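Local coordinates for AB hydrolase-1 domain-containing protein (Streptococcus mutans, PDB 4L9A), which is an alpha/beta hydrolase that probably acts as a carboxylesterase, cleaving ester bonds, at residues A[123-128]-A[249-254]; A[139-144]-A[276-281]; A[146-151]-A[156-161]; A[203-208]-A[214-219]. All coordinates share one frame; numbering follows the deposited sequence.

Contact 1. Residues A[123-128]-A[249-254]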
loop_
_atom_site.group_PDB
_atom_site.type_symbol
_atom_site.label_atom_id
_atom_site.label_comp_id
_atom_site.label_asym_id
_atom_site.label_seq_id
_atom_site.Cartn_x
_atom_site.Cartn_y
_atom_site.Cartn_z
ATOM N N ALA A 123 -7.484 -1.702 -4.074
ATOM C CA ALA A 123 -8.063 -2.671 -3.142
ATOM C C ALA A 123 -8.681 -1.949 -1.945
ATOM O O ALA A 123 -9.768 -2.287 -1.507
ATOM C CB ALA A 123 -6.999 -3.680 -2.676
ATOM N N ALA A 124 -7.977 -0.945 -1.426
ATOM C CA ALA A 124 -8.421 -0.249 -0.220
ATOM C C ALA A 124 -9.822 0.329 -0.376
ATOM O O ALA A 124 -10.648 0.249 0.530
ATOM C CB ALA A 124 -7.411 0.853 0.163
ATOM N N LEU A 125 -10.098 0.923 -1.531
ATOM C CA LEU A 125 -11.410 1.513 -1.751
ATOM C C LEU A 125 -12.512 0.448 -1.678
ATOM O O LEU A 125 -13.563 0.676 -1.088
ATOM C CB LEU A 125 -11.435 2.258 -3.084
ATOM C CG LEU A 125 -10.582 3.531 -3.071
ATOM C CD1 LEU A 125 -10.274 3.985 -4.495
ATOM C CD2 LEU A 125 -11.316 4.627 -2.283
ATOM N N GLN A 126 -12.266 -0.718 -2.263
ATOM C CA GLN A 126 -13.276 -1.783 -2.256
ATOM C C GLN A 126 -13.441 -2.375 -0.863
ATOM O O GLN A 126 -14.550 -2.639 -0.427
ATOM C CB GLN A 126 -12.908 -2.884 -3.253
ATOM C CG GLN A 126 -12.573 -2.359 -4.635
ATOM C CD GLN A 126 -13.761 -1.691 -5.300
ATOM O OE1 GLN A 126 -14.906 -1.926 -4.918
ATOM N NE2 GLN A 126 -13.493 -0.859 -6.304
ATOM N N ILE A 127 -12.324 -2.580 -0.173
ATOM C CA ILE A 127 -12.337 -3.096 1.193
ATOM C C ILE A 127 -13.210 -2.245 2.123
ATOM O O ILE A 127 -14.069 -2.756 2.841
ATOM C CB ILE A 127 -10.895 -3.178 1.751
ATOM C CG1 ILE A 127 -10.069 -4.171 0.929
ATOM C CG2 ILE A 127 -10.905 -3.559 3.228
ATOM C CD1 ILE A 127 -8.577 -4.064 1.149
HETATM N N MSE A 128 -12.999 -0.937 2.109
HETATM C CA MSE A 128 -13.752 -0.057 2.995
HETATM C C MSE A 128 -15.232 -0.042 2.623
HETATM O O MSE A 128 -16.093 0.126 3.478
HETATM C CB MSE A 128 -13.169 1.360 2.973
HETATM C CG MSE A 128 -11.722 1.424 3.450
HETATM SE SE MSE A 128 -11.022 3.278 3.526
HETATM C CE MSE A 128 -10.691 3.565 1.611
ATOM N N GLU A 249 -9.233 16.407 -6.566
ATOM C CA GLU A 249 -10.358 15.971 -7.395
ATOM C C GLU A 249 -10.569 14.459 -7.356
ATOM O O GLU A 249 -11.400 13.928 -8.099
ATOM C CB GLU A 249 -10.114 16.342 -8.854
ATOM C CG GLU A 249 -10.096 17.821 -9.154
ATOM C CD GLU A 249 -9.705 18.078 -10.596
ATOM O OE1 GLU A 249 -9.204 17.128 -11.248
ATOM O OE2 GLU A 249 -9.896 19.221 -11.072
ATOM N N SER A 250 -9.822 13.765 -6.509
ATOM C CA SER A 250 -9.765 12.310 -6.606
ATOM C C SER A 250 -10.788 11.589 -5.745
ATOM O O SER A 250 -11.446 12.181 -4.881
ATOM C CB SER A 250 -8.379 11.793 -6.213
ATOM O OG SER A 250 -8.250 11.770 -4.800
ATOM N N GLU A 251 -10.868 10.284 -5.977
ATOM C CA GLU A 251 -11.731 9.388 -5.231
ATOM C C GLU A 251 -11.240 9.154 -3.797
ATOM O O GLU A 251 -11.928 8.490 -3.009
ATOM C CB GLU A 251 -11.796 8.040 -5.961
ATOM C CG GLU A 251 -10.417 7.402 -6.208
ATOM C CD GLU A 251 -9.752 7.899 -7.502
ATOM O OE1 GLU A 251 -9.997 9.051 -7.914
ATOM O OE2 GLU A 251 -9.004 7.120 -8.120
ATOM N N TYR A 252 -10.051 9.651 -3.461
ATOM C CA TYR A 252 -9.489 9.406 -2.121
ATOM C C TYR A 252 -9.856 10.503 -1.118
ATOM O O TYR A 252 -9.659 10.350 0.091
ATOM C CB TYR A 252 -7.971 9.220 -2.174
ATOM C CG TYR A 252 -7.540 7.988 -2.938
ATOM C CD1 TYR A 252 -7.811 6.709 -2.446
ATOM C CD2 TYR A 252 -6.895 8.097 -4.163
ATOM C CE1 TYR A 252 -7.433 5.574 -3.149
ATOM C CE2 TYR A 252 -6.513 6.968 -4.879
ATOM C CZ TYR A 252 -6.784 5.704 -4.360
ATOM O OH TYR A 252 -6.421 4.567 -5.047
ATOM N N LEU A 253 -10.395 11.603 -1.624
ATOM C CA LEU A 253 -10.790 12.711 -0.759
ATOM C C LEU A 253 -12.304 12.838 -0.652
ATOM O O LEU A 253 -13.041 12.440 -1.548
ATOM C CB LEU A 253 -10.155 14.032 -1.220
ATOM C CG LEU A 253 -8.658 14.165 -0.914
ATOM C CD1 LEU A 253 -8.090 15.495 -1.411
ATOM C CD2 LEU A 253 -8.404 14.008 0.574
ATOM N N ASN A 254 -12.754 13.381 0.472
ATOM C CA ASN A 254 -14.161 13.609 0.717
ATOM C C ASN A 254 -14.268 14.837 1.596
ATOM O O ASN A 254 -13.270 15.535 1.805
ATOM C CB ASN A 254 -14.816 12.389 1.389
ATOM C CG ASN A 254 -14.161 12.023 2.714
ATOM O OD1 ASN A 254 -13.582 12.871 3.397
ATOM N ND2 ASN A 254 -14.257 10.748 3.086
#
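In the core of the alpha/beta hydrolase fold, the helix that follows the central strand 111-117 meets the loop between helix 244-248 and strand 260-263, and the meeting is made by Leu-125 with Glu-251 and Tyr-252. The isobutyl group of Leu-125 does the reaching. Its CG stands anti to the carbonyl carbon (chi1 -70°), which sends CD1 out from the helix to within 3.5 Å of Tyr-252 CE1. That methyl comes at the ring obliquely, and the two side chains cross at about a right angle. The same CD1 lies 3.8 Å from Glu-251 CG, so one methyl fills the angle between the two loop residues, while the second branch, CD2, sits 4.0 Å from Glu-251 O.

In Glu-251, chi1 (56°) puts CG over the rim of one face of the neighbouring tyrosine ring, and a bend at chi2 (-86°) then turns the carboxylate toward Val-146 N, from which OE2 accepts a hydrogen bond. Tyr-252 is held at its far end too, its OH bonded to Thr-144 O, and its ring meets that of Phe-138 with the planes nearly parallel. Glu-251 OE2 and Tyr-252 OH thus each have a hydrogen-bond partner beside an otherwise apolar contact.

The loop owes part of its shape to Ser-250, whose OG takes a hydrogen bond from Tyr-252 N at 3.1 Å. This is an ST turn, superposed on a type I beta turn from Ser-250 to Leu-253. Helix 120-130 is the beta-alpha-beta crossover between parallel strands 111-117 and 134-141, and the loop packs beside it on strand 134-141, as in the alpha/beta hydrolase fold.

Contact 2. Residues A[139-144]-A[276-281]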
loop_
_atom_site.group_PDB
_atom_site.type_symbol
_atom_site.label_atom_id
_atom_site.label_comp_id
_atom_site.label_asym_id
_atom_site.label_seq_id
_atom_site.Cartn_x
_atom_site.Cartn_y
_atom_site.Cartn_z
ATOM N N ILE A 139 -5.367 6.106 5.263
ATOM C CA ILE A 139 -4.104 6.831 5.220
ATOM C C ILE A 139 -3.420 6.476 3.908
ATOM O O ILE A 139 -2.995 5.340 3.703
ATOM C CB ILE A 139 -3.179 6.453 6.396
ATOM C CG1 ILE A 139 -3.936 6.499 7.733
ATOM C CG2 ILE A 139 -1.955 7.346 6.418
ATOM C CD1 ILE A 139 -4.495 7.866 8.085
ATOM N N GLY A 140 -3.341 7.421 2.987
ATOM C CA GLY A 140 -2.803 7.075 1.686
ATOM C C GLY A 140 -1.509 7.796 1.381
ATOM O O GLY A 140 -1.434 9.019 1.463
ATOM N N LEU A 141 -0.486 7.029 1.041
ATOM C CA LEU A 141 0.764 7.595 0.576
ATOM C C LEU A 141 0.783 7.498 -0.946
ATOM O O LEU A 141 0.979 6.420 -1.500
ATOM C CB LEU A 141 1.957 6.851 1.189
ATOM C CG LEU A 141 2.068 6.847 2.721
ATOM C CD1 LEU A 141 1.672 8.184 3.349
ATOM C CD2 LEU A 141 1.242 5.705 3.327
ATOM N N GLU A 142 0.553 8.633 -1.618
ATOM C CA GLU A 142 0.392 8.662 -3.078
ATOM C C GLU A 142 -0.381 7.462 -3.644
ATOM O O GLU A 142 0.097 6.738 -4.526
ATOM C CB GLU A 142 1.749 8.861 -3.777
ATOM C CG GLU A 142 2.254 10.311 -3.582
ATOM C CD GLU A 142 3.371 10.717 -4.519
ATOM O OE1 GLU A 142 3.842 9.884 -5.333
ATOM O OE2 GLU A 142 3.794 11.890 -4.425
ATOM N N PRO A 143 -1.587 7.237 -3.114
ATOM C CA PRO A 143 -2.413 6.145 -3.639
ATOM C C PRO A 143 -2.716 6.381 -5.115
ATOM O O PRO A 143 -2.930 7.526 -5.525
ATOM C CB PRO A 143 -3.692 6.231 -2.799
ATOM C CG PRO A 143 -3.747 7.667 -2.346
ATOM C CD PRO A 143 -2.304 8.073 -2.138
ATOM N N THR A 144 -2.715 5.310 -5.901
ATOM C CA THR A 144 -2.876 5.422 -7.340
ATOM C C THR A 144 -4.296 5.869 -7.696
ATOM O O THR A 144 -5.264 5.204 -7.319
ATOM C CB THR A 144 -2.539 4.078 -8.033
ATOM O OG1 THR A 144 -1.280 3.595 -7.539
ATOM C CG2 THR A 144 -2.443 4.271 -9.546
ATOM N N ASN A 276 7.419 10.948 10.350
ATOM C CA ASN A 276 7.179 11.856 11.466
ATOM C C ASN A 276 5.905 12.651 11.236
ATOM O O ASN A 276 5.073 12.789 12.136
ATOM C CB ASN A 276 8.364 12.802 11.683
ATOM C CG ASN A 276 9.540 12.112 12.354
ATOM O OD1 ASN A 276 9.359 11.232 13.200
ATOM N ND2 ASN A 276 10.751 12.504 11.976
ATOM N N SER A 277 5.758 13.170 10.020
ATOM C CA SER A 277 4.562 13.898 9.639
ATOM C C SER A 277 3.343 12.983 9.598
ATOM O O SER A 277 2.264 13.347 10.078
ATOM C CB SER A 277 4.759 14.573 8.282
ATOM O OG SER A 277 3.583 15.249 7.880
ATOM N N ILE A 278 3.517 11.794 9.029
ATOM C CA ILE A 278 2.425 10.831 8.953
ATOM C C ILE A 278 1.905 10.489 10.346
ATOM O O ILE A 278 0.699 10.535 10.599
ATOM C CB ILE A 278 2.857 9.551 8.193
ATOM C CG1 ILE A 278 3.214 9.913 6.745
ATOM C CG2 ILE A 278 1.756 8.486 8.254
ATOM C CD1 ILE A 278 3.984 8.803 6.002
ATOM N N LEU A 279 2.818 10.172 11.257
ATOM C CA LEU A 279 2.423 9.828 12.619
ATOM C C LEU A 279 1.703 10.976 13.315
ATOM O O LEU A 279 0.726 10.780 14.038
ATOM C CB LEU A 279 3.640 9.383 13.435
ATOM C CG LEU A 279 3.861 7.868 13.457
ATOM C CD1 LEU A 279 2.750 7.182 14.241
ATOM C CD2 LEU A 279 3.958 7.294 12.050
ATOM N N GLU A 280 2.198 12.183 13.103
ATOM C CA GLU A 280 1.572 13.372 13.669
ATOM C C GLU A 280 0.093 13.468 13.234
ATOM O O GLU A 280 -0.802 13.640 14.064
ATOM C CB GLU A 280 2.357 14.607 13.218
ATOM C CG GLU A 280 2.114 15.862 14.003
ATOM C CD GLU A 280 3.033 16.981 13.550
ATOM O OE1 GLU A 280 4.168 16.678 13.113
ATOM O OE2 GLU A 280 2.616 18.156 13.617
ATOM N N LYS A 281 -0.164 13.342 11.935
ATOM C CA LYS A 281 -1.541 13.346 11.426
ATOM C C LYS A 281 -2.357 12.155 11.926
ATOM O O LYS A 281 -3.538 12.285 12.233
ATOM C CB LYS A 281 -1.550 13.348 9.900
ATOM C CG LYS A 281 -0.777 14.501 9.298
ATOM C CD LYS A 281 -1.147 15.799 9.964
ATOM C CE LYS A 281 -0.144 16.889 9.625
ATOM N NZ LYS A 281 -0.357 18.070 10.497
#
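Ile-278 is the one residue of 276-281 that reaches Ile-139 and Leu-141, and the helical turn around it shows why. Asn-276, where the segment opens, contributes its O to a backbone bond from Glu-280 N, and its exposed side chain touches Lys-65. Ser-277 follows, with its side chain resting on Phe-238 of strand 235-239 and its O taking the bond from Lys-281 N. Then comes Ile-278, pointing at the sheet with both branches in use. CG1 lies anti to the carbonyl carbon (chi1 -63°) and carries CD1 to 3.6 Å from Leu-141 CD1, end methyl against end methyl, with the two side chains crossing obliquely. The short branch, CG2, looks back along the strand and comes to 4.3 Å from Ile-139 CG2, a looser touch. Leu-279 turns off to Lys-65, and Lys-281 starts toward the strand before its chain leads away along Phe-238.

The contact is wholly apolar and buried. Leu-141 is the last residue of its strand; directly after it Glu-142 OE1 forms a salt bridge with Arg-243 and a hydrogen bond with His-268 ND1. The latter is consistent with the acid and histidine of a catalytic triad, with Ser-118 after strand 111-117 as the probable nucleophile. Helix 275-287 thus lies across strand 134-141, with strand 111-117 on one flank, strand 235-239 on the other, and helix 270-273 touching Leu-141 through His-271.

Contact 3. Residues A[146-151]-A[156-161]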
loop_
_atom_site.group_PDB
_atom_site.type_symbol
_atom_site.label_atom_id
_atom_site.label_comp_id
_atom_site.label_asym_id
_atom_site.label_seq_id
_atom_site.Cartn_x
_atom_site.Cartn_y
_atom_site.Cartn_z
ATOM N N VAL A 146 -7.438 6.857 -10.432
ATOM C CA VAL A 146 -7.944 6.420 -11.719
ATOM C C VAL A 146 -7.350 7.322 -12.801
ATOM O O VAL A 146 -6.980 6.853 -13.878
ATOM C CB VAL A 146 -9.475 6.479 -11.772
ATOM C CG1 VAL A 146 -9.958 6.261 -13.188
ATOM C CG2 VAL A 146 -10.077 5.444 -10.822
HETATM N N MSE A 147 -7.222 8.609 -12.496
HETATM C CA MSE A 147 -6.614 9.534 -13.443
HETATM C C MSE A 147 -5.195 9.123 -13.833
HETATM O O MSE A 147 -4.901 8.951 -15.016
HETATM C CB MSE A 147 -6.598 10.955 -12.893
HETATM C CG MSE A 147 -6.159 11.991 -13.920
HETATM SE SE MSE A 147 -5.398 13.569 -13.061
HETATM C CE MSE A 147 -3.581 12.898 -12.790
ATOM N N ILE A 148 -4.314 8.977 -12.849
ATOM C CA ILE A 148 -2.928 8.637 -13.150
ATOM C C ILE A 148 -2.860 7.243 -13.780
ATOM O O ILE A 148 -2.048 6.989 -14.663
ATOM C CB ILE A 148 -2.003 8.747 -11.904
ATOM C CG1 ILE A 148 -0.551 9.018 -12.314
ATOM C CG2 ILE A 148 -2.102 7.501 -11.027
ATOM C CD1 ILE A 148 -0.335 10.367 -12.926
ATOM N N TYR A 149 -3.738 6.347 -13.341
ATOM C CA TYR A 149 -3.746 4.991 -13.869
ATOM C C TYR A 149 -4.121 4.966 -15.345
ATOM O O TYR A 149 -3.472 4.280 -16.135
ATOM C CB TYR A 149 -4.692 4.081 -13.077
ATOM C CG TYR A 149 -4.706 2.675 -13.621
ATOM C CD1 TYR A 149 -3.749 1.752 -13.224
ATOM C CD2 TYR A 149 -5.651 2.283 -14.560
ATOM C CE1 TYR A 149 -3.747 0.470 -13.728
ATOM C CE2 TYR A 149 -5.654 1.007 -15.073
ATOM C CZ TYR A 149 -4.703 0.106 -14.654
ATOM O OH TYR A 149 -4.709 -1.169 -15.160
ATOM N N ARG A 150 -5.165 5.708 -15.713
ATOM C CA ARG A 150 -5.589 5.814 -17.112
ATOM C C ARG A 150 -4.502 6.391 -18.012
ATOM O O ARG A 150 -4.382 6.014 -19.173
ATOM C CB ARG A 150 -6.848 6.678 -17.247
ATOM C CG ARG A 150 -8.140 5.981 -16.886
ATOM C CD ARG A 150 -9.349 6.880 -17.098
ATOM N NE ARG A 150 -10.562 6.229 -16.614
ATOM C CZ ARG A 150 -11.520 6.843 -15.927
ATOM N NH1 ARG A 150 -12.588 6.165 -15.522
ATOM N NH2 ARG A 150 -11.412 8.135 -15.644
ATOM N N ALA A 151 -3.724 7.321 -17.475
ATOM C CA ALA A 151 -2.653 7.942 -18.240
ATOM C C ALA A 151 -1.408 7.059 -18.233
ATOM O O ALA A 151 -0.727 6.902 -19.249
ATOM C CB ALA A 151 -2.338 9.314 -17.676
ATOM N N ASP A 156 3.992 11.444 -19.210
ATOM C CA ASP A 156 4.035 12.823 -19.703
ATOM C C ASP A 156 2.927 13.691 -19.104
ATOM O O ASP A 156 3.009 14.919 -19.151
ATOM C CB ASP A 156 4.014 12.905 -21.241
ATOM C CG ASP A 156 5.318 12.469 -21.876
ATOM O OD1 ASP A 156 6.012 11.643 -21.260
ATOM O OD2 ASP A 156 5.643 12.949 -22.987
ATOM N N LEU A 157 1.894 13.057 -18.548
ATOM C CA LEU A 157 0.851 13.789 -17.830
ATOM C C LEU A 157 1.517 14.780 -16.883
ATOM O O LEU A 157 1.198 15.972 -16.873
ATOM C CB LEU A 157 -0.022 12.831 -17.020
ATOM C CG LEU A 157 -1.456 13.235 -16.660
ATOM C CD1 LEU A 157 -2.002 12.296 -15.592
ATOM C CD2 LEU A 157 -1.561 14.685 -16.197
ATOM N N TYR A 158 2.438 14.259 -16.079
ATOM C CA TYR A 158 3.294 15.068 -15.232
ATOM C C TYR A 158 4.673 15.072 -15.853
ATOM O O TYR A 158 5.313 14.030 -15.937
ATOM C CB TYR A 158 3.381 14.464 -13.831
ATOM C CG TYR A 158 2.144 14.653 -12.992
ATOM C CD1 TYR A 158 1.778 15.915 -12.532
ATOM C CD2 TYR A 158 1.348 13.572 -12.644
ATOM C CE1 TYR A 158 0.649 16.090 -11.754
ATOM C CE2 TYR A 158 0.218 13.739 -11.869
ATOM C CZ TYR A 158 -0.129 14.995 -11.425
ATOM O OH TYR A 158 -1.249 15.156 -10.654
ATOM N N PRO A 159 5.135 16.245 -16.324
ATOM C CA PRO A 159 6.471 16.223 -16.922
ATOM C C PRO A 159 7.528 15.765 -15.911
ATOM O O PRO A 159 8.507 15.139 -16.308
ATOM C CB PRO A 159 6.691 17.683 -17.372
ATOM C CG PRO A 159 5.690 18.493 -16.585
ATOM C CD PRO A 159 4.517 17.582 -16.355
ATOM N N GLN A 160 7.328 16.032 -14.624
ATOM C CA GLN A 160 8.335 15.634 -13.643
ATOM C C GLN A 160 8.465 14.110 -13.489
ATOM O O GLN A 160 9.563 13.596 -13.301
ATOM C CB GLN A 160 8.182 16.359 -12.288
ATOM C CG GLN A 160 6.766 16.513 -11.727
ATOM C CD GLN A 160 5.884 17.453 -12.543
ATOM O OE1 GLN A 160 5.242 17.023 -13.492
ATOM N NE2 GLN A 160 5.843 18.728 -12.173
ATOM N N LEU A 161 7.359 13.387 -13.606
ATOM C CA LEU A 161 7.422 11.932 -13.555
ATOM C C LEU A 161 8.040 11.376 -14.831
ATOM O O LEU A 161 8.800 10.401 -14.796
ATOM C CB LEU A 161 6.038 11.335 -13.315
ATOM C CG LEU A 161 5.408 11.692 -11.975
ATOM C CD1 LEU A 161 3.990 11.149 -11.899
ATOM C CD2 LEU A 161 6.265 11.157 -10.814
#
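The ring of Tyr-158 receives Ile-148 at its edge: the isoleucine CD1 lies near the ring plane, 3.6 Å from both Tyr-158 CD2 and CE2. Met-147, present as selenomethionine, comes obliquely to the hydroxyl end, its CE 3.9 Å from Tyr-158 OH and 4.0 Å from Tyr-158 CE2. Outside the two segments, Phe-242 packs edge-to-face with the tyrosine, and the hydroxyl is taken up by a hydrogen bond to Glu-246 OE1. A second flat group, the guanidinium of Arg-150, has Val-146 CG1 of its own helix above the centre of one face.

Leu-157 fills the remainder of the contact with a single methyl. Its CD1 sits 3.3 Å from Met-147 CE, tighter than carbons usually approach, and also touches Ile-148 CD1 and Ala-151 CB, each at 3.7 Å. The leucine CG is anti to the backbone N (chi1 -155°), which directs the branch toward helix 146-151, and chi2 (-167°) extends CD1 to it. On the other side, the selenomethionine chain runs out extended and bends only at its last torsion (chi3 83°), swinging CE round toward leucine and tyrosine together. Three helix side chains, from Met-147, Ile-148 and Ala-151, thus share that one leucine methyl. No hydrogen bond crosses.

Tyr-158 takes the N-cap position of the next helix, with Pro-159 as its first residue, so the contact closes the short loop between helix 146-151 and helix 159-167. It is the junction of two successive helices at the start of the insertion after strand 134-141, the region where alpha/beta hydrolases often carry their cap.

Contact 4. Residues A[203-208]-A[214-219]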
loop_
_atom_site.group_PDB
_atom_site.type_symbol
_atom_site.label_atom_id
_atom_site.label_comp_id
_atom_site.label_asym_id
_atom_site.label_seq_id
_atom_site.Cartn_x
_atom_site.Cartn_y
_atom_site.Cartn_z
ATOM N N ARG A 203 14.061 -13.990 -6.572
ATOM C CA ARG A 203 14.547 -15.348 -6.741
ATOM C C ARG A 203 13.395 -16.302 -7.089
ATOM O O ARG A 203 13.489 -17.064 -8.053
ATOM C CB ARG A 203 15.279 -15.796 -5.478
ATOM C CG ARG A 203 15.822 -17.213 -5.534
ATOM C CD ARG A 203 16.797 -17.479 -4.391
ATOM N NE ARG A 203 16.252 -17.162 -3.065
ATOM C CZ ARG A 203 16.575 -16.082 -2.352
ATOM N NH1 ARG A 203 17.442 -15.196 -2.830
ATOM N NH2 ARG A 203 16.031 -15.886 -1.157
ATOM N N GLN A 204 12.315 -16.268 -6.312
ATOM C CA GLN A 204 11.160 -17.111 -6.620
ATOM C C GLN A 204 10.575 -16.752 -8.002
ATOM O O GLN A 204 10.180 -17.626 -8.770
ATOM C CB GLN A 204 10.075 -16.990 -5.534
ATOM C CG GLN A 204 10.585 -17.103 -4.094
ATOM C CD GLN A 204 11.401 -18.366 -3.840
ATOM O OE1 GLN A 204 11.035 -19.460 -4.279
ATOM N NE2 GLN A 204 12.522 -18.214 -3.133
ATOM N N LEU A 205 10.523 -15.464 -8.318
ATOM C CA LEU A 205 9.990 -15.026 -9.607
ATOM C C LEU A 205 10.804 -15.511 -10.793
ATOM O O LEU A 205 10.268 -15.664 -11.886
ATOM C CB LEU A 205 9.842 -13.506 -9.657
ATOM C CG LEU A 205 8.594 -12.977 -8.946
ATOM C CD1 LEU A 205 8.709 -11.459 -8.752
ATOM C CD2 LEU A 205 7.331 -13.320 -9.723
ATOM N N ASN A 206 12.094 -15.762 -10.586
ATOM C CA ASN A 206 12.932 -16.278 -11.660
ATOM C C ASN A 206 12.351 -17.565 -12.260
ATOM O O ASN A 206 12.539 -17.851 -13.446
ATOM C CB ASN A 206 14.367 -16.534 -11.161
ATOM C CG ASN A 206 15.148 -15.247 -10.939
ATOM O OD1 ASN A 206 14.774 -14.193 -11.450
ATOM N ND2 ASN A 206 16.243 -15.331 -10.181
ATOM N N ASP A 207 11.649 -18.339 -11.435
ATOM C CA ASP A 207 11.128 -19.627 -11.876
ATOM C C ASP A 207 9.975 -19.477 -12.855
ATOM O O ASP A 207 9.792 -20.322 -13.717
ATOM C CB ASP A 207 10.652 -20.476 -10.688
ATOM C CG ASP A 207 11.784 -20.926 -9.796
ATOM O OD1 ASP A 207 12.907 -21.076 -10.304
ATOM O OD2 ASP A 207 11.550 -21.132 -8.588
ATOM N N VAL A 208 9.182 -18.419 -12.714
ATOM C CA VAL A 208 7.967 -18.300 -13.525
ATOM C C VAL A 208 7.860 -17.098 -14.479
ATOM O O VAL A 208 7.117 -17.152 -15.462
ATOM C CB VAL A 208 6.718 -18.287 -12.630
ATOM C CG1 VAL A 208 6.579 -19.607 -11.923
ATOM C CG2 VAL A 208 6.793 -17.139 -11.637
ATOM N N PHE A 214 2.431 -15.946 -18.178
ATOM C CA PHE A 214 2.592 -15.344 -16.853
ATOM C C PHE A 214 2.244 -13.870 -16.793
ATOM O O PHE A 214 2.756 -13.077 -17.578
ATOM C CB PHE A 214 4.019 -15.516 -16.335
ATOM C CG PHE A 214 4.207 -15.004 -14.941
ATOM C CD1 PHE A 214 4.823 -13.790 -14.708
ATOM C CD2 PHE A 214 3.736 -15.732 -13.857
ATOM C CE1 PHE A 214 4.991 -13.318 -13.409
ATOM C CE2 PHE A 214 3.890 -15.264 -12.567
ATOM C CZ PHE A 214 4.524 -14.062 -12.341
ATOM N N LYS A 215 1.383 -13.515 -15.843
ATOM C CA LYS A 215 1.066 -12.125 -15.545
ATOM C C LYS A 215 1.353 -11.908 -14.076
ATOM O O LYS A 215 0.820 -12.624 -13.222
ATOM C CB LYS A 215 -0.407 -11.824 -15.815
ATOM C CG LYS A 215 -0.811 -11.978 -17.266
ATOM C CD LYS A 215 0.022 -11.082 -18.161
ATOM C CE LYS A 215 -0.244 -11.389 -19.626
ATOM N NZ LYS A 215 -1.704 -11.371 -19.932
ATOM N N ILE A 216 2.189 -10.923 -13.778
ATOM C CA ILE A 216 2.656 -10.732 -12.416
ATOM C C ILE A 216 1.575 -10.102 -11.533
ATOM O O ILE A 216 1.578 -10.261 -10.307
ATOM C CB ILE A 216 3.949 -9.902 -12.380
ATOM C CG1 ILE A 216 4.599 -9.993 -10.997
ATOM C CG2 ILE A 216 3.666 -8.447 -12.789
ATOM C CD1 ILE A 216 6.079 -9.708 -11.003
ATOM N N ARG A 217 0.620 -9.420 -12.147
ATOM C CA ARG A 217 -0.402 -8.740 -11.347
ATOM C C ARG A 217 -1.783 -8.777 -11.989
ATOM O O ARG A 217 -1.910 -8.806 -13.207
ATOM C CB ARG A 217 0.008 -7.291 -11.093
ATOM C CG ARG A 217 -0.897 -6.545 -10.123
ATOM C CD ARG A 217 -0.235 -5.257 -9.649
ATOM N NE ARG A 217 1.125 -5.517 -9.184
ATOM C CZ ARG A 217 2.212 -5.407 -9.945
ATOM N NH1 ARG A 217 2.107 -5.027 -11.216
ATOM N NH2 ARG A 217 3.405 -5.675 -9.431
ATOM N N LEU A 218 -2.815 -8.768 -11.159
ATOM C CA LEU A 218 -4.180 -8.743 -11.659
ATOM C C LEU A 218 -4.402 -7.491 -12.514
ATOM O O LEU A 218 -3.796 -6.456 -12.280
ATOM C CB LEU A 218 -5.169 -8.795 -10.495
ATOM C CG LEU A 218 -5.155 -7.640 -9.487
ATOM C CD1 LEU A 218 -6.010 -6.463 -9.981
ATOM C CD2 LEU A 218 -5.640 -8.148 -8.128
ATOM N N ALA A 219 -5.257 -7.593 -13.519
ATOM C CA ALA A 219 -5.522 -6.441 -14.371
ATOM C C ALA A 219 -6.731 -5.663 -13.856
ATOM O O ALA A 219 -7.722 -6.261 -13.414
ATOM C CB ALA A 219 -5.737 -6.884 -15.812
#
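Around Val-208 and Phe-214 the two backbones come within 7.0 Å of each other, CA to CA, and they diverge from there to 9.0 Å between the CA atoms of Leu-205 and Ile-216. The chain at 203-208 comes off helix 188-206 with bonds that reach back three residues, Asp-207 N to Gln-204 O and Val-208 N to Leu-205 O, while 214-219 runs as an irregular, largely extended loop. No hydrogen bond joins the two segments.

The phenyl ring of Phe-214 is the centre of the contact. With its CG anti to the backbone N (chi1 -176°) it swings toward the end of the helix, and the carbonyl carbon of Val-208 lies over one face, 4.2 Å above the plane and offset toward the rim. Val-208 CG2 meets the ring at Phe-214 CE2, 3.6 Å away, and the two side chains cross at a slant. The Val-208 O comes close as well, 3.6 Å from Phe-214 CB.

Both segments belong to the region between strands 134-141 and 235-239, where alpha/beta hydrolases often insert their cap, and here the chain leaving its last helix, 188-206, returns toward helix 93-106. Leu-205 spreads its two methyls over the loop: CD2 meets Phe-214 CZ obliquely at 3.9 Å, and CD1 lies at the same separation from Ile-216 CD1. An extended chain (chi1 -167°, chi2 157°) carries that isoleucine methyl to Leu-205, the two side chains crossing at about a right angle. Beyond the pair, Leu-205 also touches Phe-52 and Val-85, Lys-215 N is bonded to Asn-87 OD1, and Ile-216 O accepts from Asn-79 ND2.

Contacts 1, 2 and 3 form one continuous group around the end of strand 134-141. Tyr-252 OH of contact 1 lies 2.6 Å from Thr-144 O of contact 2, and Glu-251 OE2 lies 2.8 Å from Val-146 N of contact 3, so the loop 249-254 grips the chain where the strand passes into the cap. Contacts 1 and 2 have centres 14 Å apart. Contact 2 adjoins the probable catalytic site, since Glu-142 follows its strand. Contact 4 lies later in the same insertion, its centre 29 Å from that of contact 2 and 25 Å from that of contact 3, although the nearest atoms of contacts 3 and 4 are about 5 Å apart, without touching.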